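Local coordinates for protein peroxisomal acyl-coenzyme A oxidase 1 (Arabidopsis thaliana, PDB 1W07) that desaturates long- and medium-chain acyl-CoAs to 2-trans-enoyl-CoAs with bound FAD, passing the electrons to oxygen to give hydrogen peroxide in peroxisomal beta-oxidation, at residues Thr65-Cys69 against Ile93-Val99; Leu561-His565 against Ala585-Leu589; Val347-Leu351 against Cys376-Leu380; Leu7-Arg11 against Arg305-Val309; Leu179-His185 against Leu208-His214. The protein carries 1 engineered substitution. One frame throughout, in Å; residues are numbered along the deposited sequence.

Interaction 1. Residues Thr65-Cys69 against Ile93-Val99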
# COMPACT_ATOMS: atom_id res chain seq x y z
N THR B 65 14.93 21.35 -5.92
CA THR B 65 13.53 21.75 -6.01
C THR B 65 13.43 23.27 -6.12
O THR B 65 12.63 23.80 -6.91
CB THR B 65 12.74 21.28 -4.76
OG1 THR B 65 12.73 19.84 -4.73
CG2 THR B 65 11.31 21.81 -4.79
N LEU B 66 14.24 23.97 -5.33
CA LEU B 66 14.22 25.43 -5.38
C LEU B 66 14.68 25.86 -6.77
O LEU B 66 14.12 26.79 -7.34
CB LEU B 66 15.14 26.02 -4.32
CG LEU B 66 14.76 25.68 -2.87
CD1 LEU B 66 15.67 26.46 -1.90
CD2 LEU B 66 13.26 25.98 -2.63
N ARG B 67 15.68 25.17 -7.30
CA ARG B 67 16.19 25.47 -8.64
C ARG B 67 15.10 25.29 -9.69
O ARG B 67 14.89 26.16 -10.54
CB ARG B 67 17.37 24.57 -9.00
CG ARG B 67 18.02 24.95 -10.32
CD ARG B 67 19.04 23.92 -10.76
NE ARG B 67 19.77 24.37 -11.94
CZ ARG B 67 20.30 23.55 -12.84
NH1 ARG B 67 20.19 22.23 -12.71
NH2 ARG B 67 20.94 24.06 -13.89
N LYS B 68 14.42 24.14 -9.65
CA LYS B 68 13.36 23.86 -10.63
C LYS B 68 12.24 24.90 -10.55
O LYS B 68 11.70 25.29 -11.58
CB LYS B 68 12.75 22.47 -10.41
CG LYS B 68 13.68 21.31 -10.75
CD LYS B 68 12.99 19.95 -10.54
CE LYS B 68 13.89 18.82 -11.02
NZ LYS B 68 13.33 17.46 -10.79
N CYS B 69 11.90 25.34 -9.35
CA CYS B 69 10.83 26.32 -9.23
C CYS B 69 11.27 27.67 -9.81
O CYS B 69 10.48 28.35 -10.46
CB CYS B 69 10.41 26.48 -7.77
SG CYS B 69 9.54 25.06 -7.07
N ILE B 93 6.25 19.20 -14.35
CA ILE B 93 7.54 19.24 -13.64
C ILE B 93 7.44 18.11 -12.60
O ILE B 93 8.45 17.51 -12.20
CB ILE B 93 7.76 20.62 -12.97
CG1 ILE B 93 8.06 21.67 -14.05
CG2 ILE B 93 8.89 20.54 -11.94
CD1 ILE B 93 8.22 23.09 -13.50
N ASP B 94 6.21 17.84 -12.15
CA ASP B 94 5.91 16.74 -11.24
C ASP B 94 6.77 16.66 -9.98
O ASP B 94 7.32 15.61 -9.66
CB ASP B 94 6.03 15.45 -12.05
CG ASP B 94 5.45 14.26 -11.34
OD1 ASP B 94 6.01 13.15 -11.49
OD2 ASP B 94 4.42 14.41 -10.65
N GLN B 95 6.90 17.77 -9.26
CA GLN B 95 7.71 17.75 -8.06
C GLN B 95 7.12 18.59 -6.95
O GLN B 95 7.13 19.82 -7.00
CB GLN B 95 9.14 18.20 -8.39
CG GLN B 95 10.12 18.02 -7.23
CD GLN B 95 11.53 17.72 -7.70
OE1 GLN B 95 11.73 16.89 -8.59
NE2 GLN B 95 12.52 18.36 -7.09
N PRO B 96 6.58 17.94 -5.91
CA PRO B 96 5.97 18.62 -4.76
C PRO B 96 6.90 19.74 -4.28
O PRO B 96 8.07 19.50 -3.99
CB PRO B 96 5.83 17.50 -3.74
CG PRO B 96 5.52 16.31 -4.62
CD PRO B 96 6.53 16.47 -5.73
N ALA B 97 6.36 20.96 -4.18
CA ALA B 97 7.16 22.11 -3.78
C ALA B 97 6.28 23.20 -3.19
O ALA B 97 5.07 23.22 -3.40
CB ALA B 97 7.92 22.64 -5.00
N TYR B 98 6.91 24.12 -2.47
CA TYR B 98 6.21 25.21 -1.82
C TYR B 98 5.27 25.95 -2.75
O TYR B 98 4.23 26.46 -2.33
CB TYR B 98 7.22 26.19 -1.22
CG TYR B 98 7.98 26.97 -2.26
CD1 TYR B 98 7.51 28.21 -2.71
CD2 TYR B 98 9.18 26.49 -2.78
CE1 TYR B 98 8.22 28.95 -3.65
CE2 TYR B 98 9.89 27.22 -3.73
CZ TYR B 98 9.42 28.44 -4.15
OH TYR B 98 10.15 29.16 -5.07
N VAL B 99 5.66 26.02 -4.02
CA VAL B 99 4.87 26.71 -5.02
C VAL B 99 3.43 26.17 -5.08
O VAL B 99 2.49 26.92 -5.34
CB VAL B 99 5.51 26.57 -6.43
CG1 VAL B 99 4.59 27.12 -7.49
CG2 VAL B 99 6.83 27.33 -6.47
O HOH W 1 12.66 28.71 -5.92
O HOH W 2 11.17 17.72 -12.65
O HOH W 3 15.17 17.07 -8.21
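The side-chain amide of Q95 is held at both ends by the helical segment 65-69. Its NE2 donates to T65 OG1 over 2.8 Å, the hydroxyl lying close to the amide plane, while OE1 accepts from K68 NZ at 2.8 Å, the ammonium 40° out of the carbonyl plane. Alongside runs an apolar seam. T65 CG2 is pressed to 3.5 Å from A97 CB, and C69 SG sits 3.6 Å from both A97 CB and V99 CG2. The same sulfur lies obliquely by the Y98 ring, 4.8 Å from its centroid, and L66 CD2 meets the ring at CE2. T65 serves both regions because OG1 stands beside its backbone N (chi1 -64°), sending the methyl toward A97.

Farther out, a water accepts from Y98 OH and donates to L66 O; a second links K68 NZ to I93 O. K68 also donates to E49 O. L651 of the second subunit packs on Y98. With a cationic donor at OE1 and a hydroxyl acceptor at NE2, the amide is probably fixed against flipping, and these bonds tie the turn between helices 83-93 and 98-113 to helix 58-78 within the N-terminal domain of the acyl-CoA oxidase family.

Interaction 2. Residues Leu561-His565 against Ala585-Leu589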
# COMPACT_ATOMS: atom_id res chain seq x y z
N LEU B 561 -19.90 -3.63 -12.76
CA LEU B 561 -19.97 -5.05 -12.47
C LEU B 561 -18.87 -5.51 -11.52
O LEU B 561 -19.05 -6.47 -10.77
CB LEU B 561 -19.91 -5.86 -13.77
CG LEU B 561 -21.05 -5.62 -14.76
CD1 LEU B 561 -20.88 -6.51 -15.99
CD2 LEU B 561 -22.37 -5.90 -14.07
N TYR B 562 -17.73 -4.82 -11.55
CA TYR B 562 -16.64 -5.17 -10.65
C TYR B 562 -17.03 -4.83 -9.22
O TYR B 562 -16.80 -5.61 -8.30
CB TYR B 562 -15.36 -4.41 -11.02
CG TYR B 562 -14.24 -4.67 -10.05
CD1 TYR B 562 -13.60 -5.91 -10.02
CD2 TYR B 562 -13.85 -3.70 -9.12
CE1 TYR B 562 -12.60 -6.18 -9.11
CE2 TYR B 562 -12.84 -3.96 -8.20
CZ TYR B 562 -12.23 -5.20 -8.20
OH TYR B 562 -11.24 -5.49 -7.29
N LEU B 563 -17.62 -3.65 -9.04
CA LEU B 563 -18.04 -3.22 -7.70
C LEU B 563 -19.19 -4.09 -7.21
O LEU B 563 -19.27 -4.43 -6.02
CB LEU B 563 -18.46 -1.75 -7.71
CG LEU B 563 -17.37 -0.67 -7.86
CD1 LEU B 563 -18.01 0.71 -7.83
CD2 LEU B 563 -16.35 -0.80 -6.72
N LEU B 564 -20.08 -4.48 -8.11
CA LEU B 564 -21.20 -5.33 -7.73
C LEU B 564 -20.63 -6.63 -7.16
O LEU B 564 -21.07 -7.12 -6.12
CB LEU B 564 -22.08 -5.61 -8.94
CG LEU B 564 -23.46 -6.22 -8.65
CD1 LEU B 564 -24.43 -5.87 -9.75
CD2 LEU B 564 -23.33 -7.72 -8.52
N HIS B 565 -19.65 -7.19 -7.85
CA HIS B 565 -19.03 -8.43 -7.40
C HIS B 565 -18.26 -8.23 -6.09
O HIS B 565 -18.39 -9.03 -5.15
CB HIS B 565 -18.09 -8.96 -8.49
CG HIS B 565 -17.38 -10.23 -8.13
ND1 HIS B 565 -16.23 -10.25 -7.38
CD2 HIS B 565 -17.67 -11.52 -8.42
CE1 HIS B 565 -15.83 -11.50 -7.23
NE2 HIS B 565 -16.69 -12.29 -7.85
N ALA B 585 -23.73 -11.69 -13.80
CA ALA B 585 -22.97 -10.43 -13.84
C ALA B 585 -21.49 -10.76 -13.94
O ALA B 585 -20.75 -10.11 -14.67
CB ALA B 585 -23.24 -9.62 -12.58
N ASN B 586 -21.08 -11.80 -13.21
CA ASN B 586 -19.69 -12.25 -13.22
C ASN B 586 -19.30 -12.74 -14.61
O ASN B 586 -18.18 -12.51 -15.06
CB ASN B 586 -19.49 -13.37 -12.19
CG ASN B 586 -18.02 -13.61 -11.87
OD1 ASN B 586 -17.31 -12.69 -11.47
ND2 ASN B 586 -17.57 -14.85 -12.05
N ASP B 587 -20.21 -13.44 -15.30
CA ASP B 587 -19.93 -13.93 -16.66
C ASP B 587 -19.77 -12.73 -17.59
O ASP B 587 -18.88 -12.71 -18.45
CB ASP B 587 -21.07 -14.82 -17.19
CG ASP B 587 -21.26 -16.08 -16.38
OD1 ASP B 587 -20.26 -16.65 -15.89
OD2 ASP B 587 -22.42 -16.54 -16.27
N GLN B 588 -20.63 -11.74 -17.44
CA GLN B 588 -20.55 -10.55 -18.27
C GLN B 588 -19.24 -9.81 -18.01
O GLN B 588 -18.59 -9.32 -18.95
CB GLN B 588 -21.73 -9.62 -17.98
CG GLN B 588 -21.82 -8.43 -18.92
CD GLN B 588 -21.85 -8.85 -20.40
OE1 GLN B 588 -20.89 -8.64 -21.14
NE2 GLN B 588 -22.97 -9.43 -20.82
N LEU B 589 -18.84 -9.74 -16.75
CA LEU B 589 -17.60 -9.08 -16.37
C LEU B 589 -16.43 -9.79 -17.06
O LEU B 589 -15.57 -9.14 -17.64
CB LEU B 589 -17.42 -9.13 -14.84
CG LEU B 589 -16.14 -8.48 -14.28
CD1 LEU B 589 -16.08 -7.00 -14.68
CD2 LEU B 589 -16.12 -8.64 -12.76
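L561 is the wedge of this helix pair, pushing its forked end between residues of segment 585-589 that lie one turn apart. CD1 reaches Q588 CG at 3.6 Å, CD2 rests 4.1 Å from A585 CB, and L589 CD1 meets the stem atom CB. The other branch of L589 passes over the backbone, its CD2 lying 4.1 Å from Y562 CA. With CG anti to the carbonyl carbon (chi1 -62°), the fork of L561 is directed across the interface. Q588 offers only its aliphatic part here, since its amide leads away and donates to A474 O.

The other end of the contact is looser and more polar. H565 CD2 lies 3.3 Å from N586 OD1, the approach to the ring being oblique, with ring and amide planes only 20° apart. The amide nitrogen of N586 donates to D518 of the second subunit, and E521 of that subunit packs on H565, at the dimer interface.

The two segments, from helices 548-566 and 579-596 of the C-terminal oxidase helical region, run roughly antiparallel, their axes 9.6 Å apart at 138°. W477 touches L561, L564 and A585, whereas Y562 packs on N332 and P336 of helix 328-363.

Interaction 3. Residues Val347-Leu351 against Cys376-Leu380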
# COMPACT_ATOMS: atom_id res chain seq x y z
N VAL B 347 -16.25 11.52 -13.50
CA VAL B 347 -16.90 12.04 -12.31
C VAL B 347 -16.22 13.36 -11.94
O VAL B 347 -16.84 14.25 -11.36
CB VAL B 347 -16.84 11.03 -11.12
CG1 VAL B 347 -15.50 11.13 -10.41
CG2 VAL B 347 -17.99 11.29 -10.16
N GLY B 348 -14.96 13.48 -12.31
CA GLY B 348 -14.22 14.70 -12.04
C GLY B 348 -14.73 15.81 -12.94
O GLY B 348 -14.78 16.98 -12.54
N GLU B 349 -15.11 15.46 -14.16
CA GLU B 349 -15.64 16.45 -15.10
C GLU B 349 -16.94 17.00 -14.53
O GLU B 349 -17.18 18.21 -14.57
CB GLU B 349 -15.93 15.81 -16.47
CG GLU B 349 -14.73 15.73 -17.42
CD GLU B 349 -15.05 14.95 -18.70
OE1 GLU B 349 -16.22 14.95 -19.14
OE2 GLU B 349 -14.12 14.35 -19.28
N TRP B 350 -17.78 16.09 -14.03
CA TRP B 350 -19.07 16.47 -13.46
C TRP B 350 -18.87 17.36 -12.24
O TRP B 350 -19.56 18.36 -12.08
CB TRP B 350 -19.85 15.21 -13.06
CG TRP B 350 -21.15 15.53 -12.37
CD1 TRP B 350 -22.31 15.96 -12.95
CD2 TRP B 350 -21.40 15.49 -10.96
NE1 TRP B 350 -23.27 16.19 -11.99
CE2 TRP B 350 -22.74 15.91 -10.76
CE3 TRP B 350 -20.63 15.14 -9.84
CZ2 TRP B 350 -23.32 15.99 -9.49
CZ3 TRP B 350 -21.21 15.22 -8.57
CH2 TRP B 350 -22.54 15.64 -8.41
N LEU B 351 -17.93 16.99 -11.37
CA LEU B 351 -17.64 17.78 -10.18
C LEU B 351 -17.22 19.20 -10.54
O LEU B 351 -17.41 20.13 -9.75
CB LEU B 351 -16.55 17.11 -9.35
CG LEU B 351 -17.04 16.18 -8.25
CD1 LEU B 351 -15.82 15.64 -7.51
CD2 LEU B 351 -17.98 16.92 -7.28
N CYS B 376 -21.62 15.15 -1.66
CA CYS B 376 -21.04 14.55 -2.86
C CYS B 376 -19.54 14.78 -2.92
O CYS B 376 -18.76 13.84 -3.09
CB CYS B 376 -21.67 15.15 -4.12
SG CYS B 376 -23.37 14.66 -4.46
N THR B 377 -19.13 16.04 -2.79
CA THR B 377 -17.72 16.39 -2.86
C THR B 377 -16.91 15.64 -1.80
O THR B 377 -15.92 15.01 -2.12
CB THR B 377 -17.48 17.89 -2.69
OG1 THR B 377 -18.10 18.35 -1.48
CG2 THR B 377 -18.06 18.64 -3.85
N ALA B 378 -17.35 15.70 -0.54
CA ALA B 378 -16.63 15.02 0.54
C ALA B 378 -16.52 13.51 0.30
O ALA B 378 -15.44 12.92 0.44
CB ALA B 378 -17.30 15.29 1.90
N GLY B 379 -17.65 12.92 -0.07
CA GLY B 379 -17.69 11.49 -0.32
C GLY B 379 -16.88 11.05 -1.52
O GLY B 379 -16.21 10.00 -1.48
N LEU B 380 -16.93 11.83 -2.59
CA LEU B 380 -16.18 11.50 -3.79
C LEU B 380 -14.70 11.66 -3.55
O LEU B 380 -13.91 10.89 -4.08
CB LEU B 380 -16.62 12.38 -4.96
CG LEU B 380 -18.02 12.11 -5.53
CD1 LEU B 380 -18.33 13.07 -6.69
CD2 LEU B 380 -18.09 10.65 -5.97
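L380 sends one methyl, CD1, against V347, W350 and L351, and most of this helix contact depends on that single atom. It lies 3.7 Å from L351 CD1, 3.9 Å from V347 CG2 and 4.1 Å from W350 CZ3. The L351 and L380 side chains lie alongside, pointing opposite ways. The first torsion of L351, at -93°, is displaced from a staggered value, consistent with a fork that reaches both partners: CD1 and CG press on L380 CD1, and CD2 also reaches T377 CG2 at 3.8 Å. Shortening L351 to an alanine would probably open a gap between the helices and leave the T377 methyl and L380 CD1 without their main apolar partner across the contact.

The T377 hydroxyl turns back to bond with H374 O of its own helix, which presents the methyl to L351. W350 has CG anti to its backbone N (chi1 176°), which carries the indole forward until L380 CD1 lies at its edge, near the ring plane. C376 SG also approaches that edge, but the cysteine has two modelled conformers and this contact is uncertain. K534 makes a cation-pi contact with the indole.

The short segments run nearly antiparallel, 11.8 Å apart at 152°. Such apolar interlocking of long antiparallel helices 328-363 and 370-398 is characteristic of the C-terminal helical bundle of the acyl-CoA dehydrogenase and oxidase fold.

Interaction 4. Residues Leu7-Arg11 against Arg305-Val309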
# COMPACT_ATOMS: atom_id res chain seq x y z
N LEU B 7 5.85 -2.85 -28.55
CA LEU B 7 4.42 -2.98 -28.30
C LEU B 7 3.64 -2.66 -29.58
O LEU B 7 2.43 -2.49 -29.55
CB LEU B 7 4.00 -2.03 -27.16
CG LEU B 7 4.42 -2.47 -25.75
CD1 LEU B 7 4.31 -1.30 -24.73
CD2 LEU B 7 3.55 -3.67 -25.34
N ALA B 8 4.35 -2.60 -30.71
CA ALA B 8 3.72 -2.27 -31.98
C ALA B 8 2.53 -3.15 -32.31
O ALA B 8 1.50 -2.65 -32.73
CB ALA B 8 4.74 -2.34 -33.12
N ASP B 9 2.68 -4.46 -32.11
CA ASP B 9 1.59 -5.40 -32.38
C ASP B 9 0.41 -5.14 -31.45
O ASP B 9 -0.75 -5.20 -31.88
CB ASP B 9 2.08 -6.84 -32.22
CG ASP B 9 1.01 -7.86 -32.55
OD1 ASP B 9 0.44 -7.76 -33.65
OD2 ASP B 9 0.74 -8.75 -31.71
N GLU B 10 0.68 -4.85 -30.18
CA GLU B 10 -0.39 -4.58 -29.22
C GLU B 10 -1.20 -3.37 -29.68
O GLU B 10 -2.43 -3.37 -29.64
CB GLU B 10 0.19 -4.30 -27.83
CG GLU B 10 0.61 -5.55 -27.09
CD GLU B 10 -0.54 -6.53 -26.91
OE1 GLU B 10 -1.66 -6.07 -26.65
OE2 GLU B 10 -0.32 -7.76 -27.01
N ARG B 11 -0.50 -2.34 -30.13
CA ARG B 11 -1.16 -1.13 -30.60
C ARG B 11 -1.98 -1.39 -31.87
O ARG B 11 -2.95 -0.69 -32.15
CB ARG B 11 -0.12 -0.02 -30.82
CG ARG B 11 0.69 0.28 -29.55
CD ARG B 11 1.34 1.67 -29.51
NE ARG B 11 1.63 2.04 -28.11
CZ ARG B 11 2.80 1.86 -27.49
NH1 ARG B 11 3.84 1.34 -28.13
NH2 ARG B 11 2.90 2.16 -26.20
N ARG B 305 1.29 -1.61 -19.75
CA ARG B 305 2.36 -1.83 -20.72
C ARG B 305 3.28 -2.95 -20.26
O ARG B 305 3.60 -3.86 -21.03
CB ARG B 305 3.15 -0.53 -20.95
CG ARG B 305 2.35 0.56 -21.66
CD ARG B 305 3.16 1.83 -21.80
NE ARG B 305 2.48 2.82 -22.62
CZ ARG B 305 2.80 4.10 -22.68
NH1 ARG B 305 2.11 4.93 -23.46
NH2 ARG B 305 3.81 4.57 -21.96
N TYR B 306 3.72 -2.91 -19.00
CA TYR B 306 4.58 -3.98 -18.53
C TYR B 306 3.90 -5.35 -18.61
O TYR B 306 4.56 -6.36 -18.84
CB TYR B 306 5.04 -3.73 -17.11
CG TYR B 306 6.01 -4.78 -16.62
CD1 TYR B 306 7.30 -4.86 -17.16
CD2 TYR B 306 5.65 -5.70 -15.64
CE1 TYR B 306 8.20 -5.84 -16.73
CE2 TYR B 306 6.54 -6.67 -15.20
CZ TYR B 306 7.81 -6.74 -15.75
OH TYR B 306 8.68 -7.70 -15.31
N SER B 307 2.58 -5.40 -18.39
CA SER B 307 1.84 -6.66 -18.44
C SER B 307 1.82 -7.24 -19.85
O SER B 307 1.71 -8.45 -20.04
CB SER B 307 0.40 -6.47 -17.96
OG SER B 307 0.35 -6.15 -16.57
N ALA B 308 1.93 -6.36 -20.84
CA ALA B 308 1.93 -6.77 -22.24
C ALA B 308 3.33 -7.20 -22.66
O ALA B 308 3.50 -7.98 -23.60
CB ALA B 308 1.45 -5.63 -23.12
N VAL B 309 4.34 -6.69 -21.96
CA VAL B 309 5.73 -7.04 -22.28
C VAL B 309 6.16 -8.29 -21.53
O VAL B 309 6.77 -9.20 -22.10
CB VAL B 309 6.71 -5.90 -21.89
CG1 VAL B 309 8.14 -6.40 -21.96
CG2 VAL B 309 6.53 -4.70 -22.82
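The guanidinium groups of R11 and R305 meet almost perpendicularly, their planes 79° apart. R305 NE lies at the edge of the R11 group, in its plane, 3.7 Å from R11 NH2; seen from R305, the approach is oblique. The closeness of two cations is explained by D605, whose carboxylate forms salt bridges with both, OD2 to R11 NE and OD1 to R305 NH1. Carbonyl oxygens complete the setting, Y621 O bonding to R11 NH2 and G619 O to R305 NH2, so the charges are probably well compensated.

Next to this charged cluster the contact becomes apolar, and it joins distant parts of the sequence. L7, at the N-cap position of the short helix 8-12, packs on the C-terminal end of helix 278-309, a long helix of the C-alpha1 domain, so the N-terminus of the chain is laid against the helical bundle. V309, in the last turn, directly precedes R310, which binds FAD.

L7 spreads its two methyls over this helix end. CD2 presses on A308 CB at 3.6 Å and touches V309 CG2 at 4.0 Å, while CD1 lies over the aliphatic root of R305, 4.0 Å from its CB. E10 adds a methylene, its CG lying 4.1 Å from A308 CB; its chain then bends at chi2, and the carboxylate forms salt bridges with K13 and R597.

Interaction 5. Residues Leu179-His185 against Leu208-His214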
# COMPACT_ATOMS: atom_id res chain seq x y z
N LEU B 179 6.22 25.76 4.47
CA LEU B 179 6.45 26.46 5.72
C LEU B 179 7.84 26.19 6.28
O LEU B 179 8.47 27.06 6.87
CB LEU B 179 5.41 26.01 6.75
CG LEU B 179 5.60 26.43 8.21
CD1 LEU B 179 5.46 27.96 8.34
CD2 LEU B 179 4.57 25.68 9.07
N GLY B 180 8.32 24.96 6.09
CA GLY B 180 9.61 24.57 6.63
C GLY B 180 10.81 25.47 6.41
O GLY B 180 11.54 25.76 7.35
N LYS B 181 11.02 25.91 5.17
CA LYS B 181 12.17 26.74 4.89
C LYS B 181 11.93 27.87 3.89
O LYS B 181 12.71 28.81 3.84
CB LYS B 181 13.32 25.86 4.36
CG LYS B 181 13.81 24.78 5.34
CD LYS B 181 14.43 25.38 6.60
CE LYS B 181 14.62 24.31 7.68
NZ LYS B 181 15.13 24.89 8.95
N VAL B 182 10.84 27.80 3.14
CA VAL B 182 10.60 28.80 2.11
C VAL B 182 9.71 30.00 2.39
O VAL B 182 10.14 31.14 2.22
CB VAL B 182 10.09 28.12 0.83
CG1 VAL B 182 9.93 29.15 -0.32
CG2 VAL B 182 11.05 27.00 0.46
N SER B 183 8.47 29.74 2.79
CA SER B 183 7.52 30.81 3.01
C SER B 183 8.01 31.93 3.91
O SER B 183 8.64 31.70 4.94
CB SER B 183 6.21 30.26 3.56
OG SER B 183 5.52 29.52 2.56
N THR B 184 7.72 33.16 3.49
CA THR B 184 8.09 34.34 4.26
C THR B 184 6.86 34.79 5.04
O THR B 184 6.98 35.44 6.07
CB THR B 184 8.55 35.51 3.35
OG1 THR B 184 7.48 35.89 2.47
CG2 THR B 184 9.76 35.10 2.53
N HIS B 185 5.69 34.42 4.52
CA HIS B 185 4.41 34.78 5.12
C HIS B 185 3.50 33.56 5.17
O HIS B 185 3.77 32.53 4.55
CB HIS B 185 3.70 35.89 4.31
CG HIS B 185 4.39 37.22 4.33
ND1 HIS B 185 5.61 37.44 3.73
CD2 HIS B 185 4.03 38.39 4.90
CE1 HIS B 185 5.98 38.69 3.94
NE2 HIS B 185 5.04 39.29 4.64
N LEU B 208 6.57 35.45 8.58
CA LEU B 208 7.43 34.49 9.25
C LEU B 208 8.91 34.81 9.13
O LEU B 208 9.67 34.66 10.10
CB LEU B 208 7.16 33.09 8.67
CG LEU B 208 5.69 32.66 8.62
CD1 LEU B 208 5.56 31.30 7.90
CD2 LEU B 208 5.12 32.59 10.04
N ARG B 209 9.32 35.25 7.95
CA ARG B 209 10.72 35.55 7.69
C ARG B 209 10.93 36.91 7.05
O ARG B 209 10.08 37.42 6.31
CB ARG B 209 11.33 34.49 6.78
CG ARG B 209 11.34 33.07 7.32
CD ARG B 209 11.84 32.10 6.26
NE ARG B 209 11.71 30.70 6.67
CZ ARG B 209 12.57 30.06 7.45
NH1 ARG B 209 13.66 30.67 7.90
NH2 ARG B 209 12.34 28.79 7.77
N SER B 210 12.09 37.49 7.32
CA SER B 210 12.45 38.78 6.76
C SER B 210 12.61 38.67 5.26
O SER B 210 13.11 37.67 4.75
CB SER B 210 13.76 39.25 7.39
OG SER B 210 14.46 40.08 6.50
N LEU B 211 12.19 39.71 4.55
CA LEU B 211 12.32 39.73 3.10
C LEU B 211 13.70 40.22 2.66
O LEU B 211 13.94 40.42 1.47
CB LEU B 211 11.24 40.63 2.48
CG LEU B 211 9.78 40.19 2.71
CD1 LEU B 211 8.84 41.27 2.18
CD2 LEU B 211 9.52 38.86 2.01
N GLU B 212 14.61 40.42 3.61
CA GLU B 212 15.95 40.88 3.25
C GLU B 212 17.01 39.79 3.38
O GLU B 212 17.92 39.70 2.56
CB GLU B 212 16.35 42.11 4.08
CG GLU B 212 16.64 41.82 5.53
CD GLU B 212 17.43 42.93 6.18
OE1 GLU B 212 18.56 43.21 5.73
OE2 GLU B 212 16.91 43.53 7.15
N ASP B 213 16.90 38.96 4.42
CA ASP B 213 17.87 37.89 4.61
C ASP B 213 17.23 36.54 4.99
O ASP B 213 17.92 35.62 5.40
CB ASP B 213 18.91 38.30 5.66
CG ASP B 213 18.29 38.58 7.01
OD1 ASP B 213 17.08 38.32 7.18
OD2 ASP B 213 19.02 39.07 7.91
N HIS B 214 15.90 36.44 4.86
CA HIS B 214 15.17 35.22 5.15
C HIS B 214 15.22 34.76 6.61
O HIS B 214 14.75 33.66 6.95
CB HIS B 214 15.69 34.09 4.25
CG HIS B 214 14.63 33.11 3.83
ND1 HIS B 214 13.48 33.49 3.17
CD2 HIS B 214 14.57 31.76 3.94
CE1 HIS B 214 12.76 32.41 2.89
NE2 HIS B 214 13.40 31.35 3.34
O HOH W 4 9.46 29.73 6.49
O HOH W 5 14.26 27.67 9.09
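H214 turns the edge of its imidazole to segment 179-185, where NE2 donates to K181 O at 2.7 Å, N-H...O angle 155°, the bond lying near both the ring plane and the carbonyl plane. Across one ring face runs the R209 chain, its CD 3.4 Å above the middle of the imidazole. A leucine in place of H214 would probably leave K181 O without this donor and R209 without the flat surface beneath its chain.

The straight R209 chain carries its guanidinium among the carbonyls of residues 179-183. K181 O lies over one face, while S183 O, G180 O and L179 O are ranged about the edge. One water donates to L179 O and S183 O; another is shared by R209 NH2 and K181 NZ, which also bonds to N639 of the second subunit. A weak bond from R209 NH1 to H214 O helps steady the group.

T184 O receives R209 N at 3.0 Å, and L208 N, modelled rather close, from the same face of the carbonyl plane. L211 crosses T184 at about a right angle, its CD2 lying 3.6 Å from T184 OG1 and 4.0 Å from H185 CE1, at the imidazole edge. T184 OG1 and H185 ND1 are hydrogen-bonded at 2.7 Å.

Both loops border the antiparallel strands 185-194 and 197-207 of the middle beta domain. Helix 58-78 covers K181 and V182 through F62, strand 220-224 packs on R209 through V222, and Y647 of the second subunit stacks on H214.

All five contacts are largely buried, but their chemistry changes with location. Interaction 3, nearest the centre of the chain, is purely apolar across its helices. Interaction 2 also pairs helices, yet ends in polar groups at the subunit boundary. Interaction 4 joins the chain terminus to the bundle, combining leucine packing with arginines around a shared carboxylate. Interactions 1 and 5, about 17 Å apart between centres, rely most on hydrogen bonds and water; they share helix 58-78, which serves interaction 1 and also packs on K181 and V182, and V182 further touches Y98, joining N-terminal helices to the beta domain. Interactions 1, 2 and 5 meet the second subunit, whereas 3 and 4 do not.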